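Local coordinates for inactive dihydropteroate synthase 2 (Mycobacterium tuberculosis, PDB 2VP8), which probably lacks dihydropteroate synthase activity despite its family fold, binding the pterin pyrophosphate substrate very weakly yet still able to bind the inhibitor dapsone, at residues A200-V205 with V209-V214. Residues are numbered along the deposited sequence; the frame is centred on the assembly and turned at random.
Sequences AAERAV and VAREKV. With EDO (1,2-ethanediol), chain F.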
loop_
_atom_site.group_PDB
_atom_site.type_symbol
_atom_site.label_atom_id
_atom_site.label_comp_id
_atom_site.label_asym_id
_atom_site.label_seq_id
_atom_site.Cartn_x
_atom_site.Cartn_y
_atom_site.Cartn_z
ATOM N N ALA B 200 28.828 -2.327 4.659
ATOM C CA ALA B 200 28.724 -3.752 4.366
ATOM C C ALA B 200 28.767 -4.015 2.857
ATOM O O ALA B 200 29.452 -4.932 2.404
ATOM C CB ALA B 200 27.453 -4.326 4.979
ATOM N N ALA B 201 28.045 -3.196 2.095
ATOM C CA ALA B 201 28.055 -3.253 0.635
ATOM C C ALA B 201 29.433 -2.952 0.041
ATOM O O ALA B 201 29.907 -3.678 -0.833
ATOM C CB ALA B 201 27.011 -2.313 0.062
ATOM N N GLU B 202 30.075 -1.888 0.518
ATOM C CA GLU B 202 31.393 -1.507 0.018
ATOM C C GLU B 202 32.454 -2.547 0.374
ATOM O O GLU B 202 33.346 -2.833 -0.434
ATOM C CB GLU B 202 31.801 -0.118 0.529
ATOM C CG GLU B 202 30.933 1.042 0.020
ATOM C CD GLU B 202 31.143 1.386 -1.453
ATOM O OE1 GLU B 202 31.988 0.758 -2.121
ATOM O OE2 GLU B 202 30.454 2.299 -1.950
ATOM N N ARG B 203 32.348 -3.112 1.578
ATOM C CA ARG B 203 33.274 -4.149 2.039
ATOM C C ARG B 203 33.141 -5.418 1.210
ATOM O O ARG B 203 34.121 -6.131 0.999
ATOM C CB ARG B 203 33.068 -4.456 3.525
ATOM C CG ARG B 203 33.965 -3.642 4.458
ATOM C CD ARG B 203 33.237 -3.233 5.739
ATOM N NE ARG B 203 32.630 -4.371 6.431
ATOM C CZ ARG B 203 31.513 -4.309 7.154
ATOM N NH1 ARG B 203 30.852 -3.164 7.285
ATOM N NH2 ARG B 203 31.046 -5.404 7.741
ATOM N N ALA B 204 31.933 -5.689 0.731
ATOM C CA ALA B 204 31.720 -6.806 -0.178
ATOM C C ALA B 204 32.337 -6.525 -1.547
ATOM O O ALA B 204 33.062 -7.374 -2.092
ATOM C CB ALA B 204 30.243 -7.131 -0.307
ATOM N N VAL B 205 32.073 -5.332 -2.088
ATOM C CA VAL B 205 32.582 -4.963 -3.413
ATOM C C VAL B 205 34.107 -4.987 -3.462
ATOM O O VAL B 205 34.688 -5.494 -4.428
ATOM C CB VAL B 205 32.032 -3.601 -3.896
ATOM C CG1 VAL B 205 32.766 -3.121 -5.151
ATOM C CG2 VAL B 205 30.547 -3.712 -4.173
ATOM N N VAL B 209 33.257 -8.854 -4.943
ATOM C CA VAL B 209 31.881 -9.126 -5.330
ATOM C C VAL B 209 31.470 -8.052 -6.328
ATOM O O VAL B 209 31.653 -6.863 -6.067
ATOM C CB VAL B 209 30.934 -9.122 -4.112
ATOM C CG1 VAL B 209 29.504 -9.436 -4.535
ATOM C CG2 VAL B 209 31.410 -10.116 -3.056
ATOM N N ALA B 210 30.943 -8.469 -7.476
ATOM C CA ALA B 210 30.511 -7.527 -8.505
ATOM C C ALA B 210 29.524 -6.524 -7.911
ATOM O O ALA B 210 28.586 -6.903 -7.190
ATOM C CB ALA B 210 29.890 -8.269 -9.677
ATOM N N ARG B 211 29.749 -5.244 -8.199
ATOM C CA ARG B 211 28.935 -4.172 -7.625
ATOM C C ARG B 211 27.434 -4.385 -7.858
ATOM O O ARG B 211 26.631 -4.230 -6.934
ATOM C CB ARG B 211 29.382 -2.809 -8.162
ATOM C CG ARG B 211 28.631 -1.630 -7.565
ATOM C CD ARG B 211 29.261 -0.306 -7.963
ATOM N NE ARG B 211 30.481 -0.030 -7.206
ATOM C CZ ARG B 211 30.541 0.731 -6.115
ATOM N NH1 ARG B 211 29.450 1.314 -5.630
ATOM N NH2 ARG B 211 31.704 0.911 -5.508
ATOM N N GLU B 212 27.070 -4.757 -9.086
ATOM C CA GLU B 212 25.667 -4.873 -9.484
ATOM C C GLU B 212 24.945 -6.060 -8.854
ATOM O O GLU B 212 23.714 -6.093 -8.824
ATOM C CB GLU B 212 25.514 -4.896 -11.014
ATOM C CG GLU B 212 26.206 -6.056 -11.731
ATOM C CD GLU B 212 27.695 -5.824 -11.956
ATOM O OE1 GLU B 212 28.185 -4.704 -11.674
ATOM O OE2 GLU B 212 28.372 -6.770 -12.421
ATOM N N LYS B 213 25.703 -7.022 -8.342
ATOM C CA LYS B 213 25.117 -8.218 -7.741
ATOM C C LYS B 213 24.912 -8.053 -6.233
ATOM O O LYS B 213 24.460 -8.980 -5.560
ATOM C CB LYS B 213 25.970 -9.458 -8.037
ATOM C CG LYS B 213 26.248 -9.702 -9.512
ATOM C CD LYS B 213 26.681 -11.145 -9.759
ATOM C CE LYS B 213 27.185 -11.349 -11.185
ATOM N NZ LYS B 213 27.111 -12.777 -11.601
ATOM N N VAL B 214 25.243 -6.877 -5.705
ATOM C CA VAL B 214 25.048 -6.601 -4.281
ATOM C C VAL B 214 23.695 -5.939 -4.032
ATOM O O VAL B 214 23.376 -4.923 -4.644
ATOM C CB VAL B 214 26.154 -5.697 -3.696
ATOM C CG1 VAL B 214 25.904 -5.458 -2.207
ATOM C CG2 VAL B 214 27.530 -6.301 -3.911
HETATM C C1 EDO F . 26.222 1.923 -7.477
HETATM O O1 EDO F . 25.480 0.743 -7.131
HETATM C C2 EDO F . 26.302 2.878 -6.286
HETATM O O2 EDO F . 26.787 2.179 -5.131
#
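Val209 N donates to Ala204 O (3.2 Å, 157° at the hydrogen) where the chain leaves the helix and doubles back beside it. A CA-H...O contact from Val205 CA to Val209 O (3.4 Å) seconds this bond. The returning residues then make a 3-10 turn at 211-213. Val205 forms the middle of the apolar contact. Its CG2, anti to the carbonyl carbon, lies against both Arg211 CA and Val214 CG2, the latter at 4.0 Å. The other branch of Val214, CG1, meets the methyl of Ala201 (CB, 4.0 Å), while Val209 CG2 lies beside Ala204 CB. Beyond these methyls the exposed Arg211 crosses Val205 at a slant, its NH2 near Val205 CG1. The chain starts extended, with CG anti to the backbone N (chi1 -177°), and bends at chi3, which brings NH2 to Glu202 OE1 in a long, weak salt bridge (3.4 Å). Carboxylate and guanidinium planes are turned 59° apart, so the two groups do not pair flat. NH1 gives a weak hydrogen bond to O2 of a 1,2-ethanediol, probably from the crystallisation liquor, which lies at the guanidinium edge (2.8 Å). Within the TIM barrel of this family, the contact lies where the beta-alpha-beta crossover from strand 162-166 through helix 186-207 returns to the adjacent, parallel strand 214-217; Ala204 packs on Leu163 and Val214 on Cys165 of strand 162-166, and Trp244 touches Ala201, Val205 and Arg211.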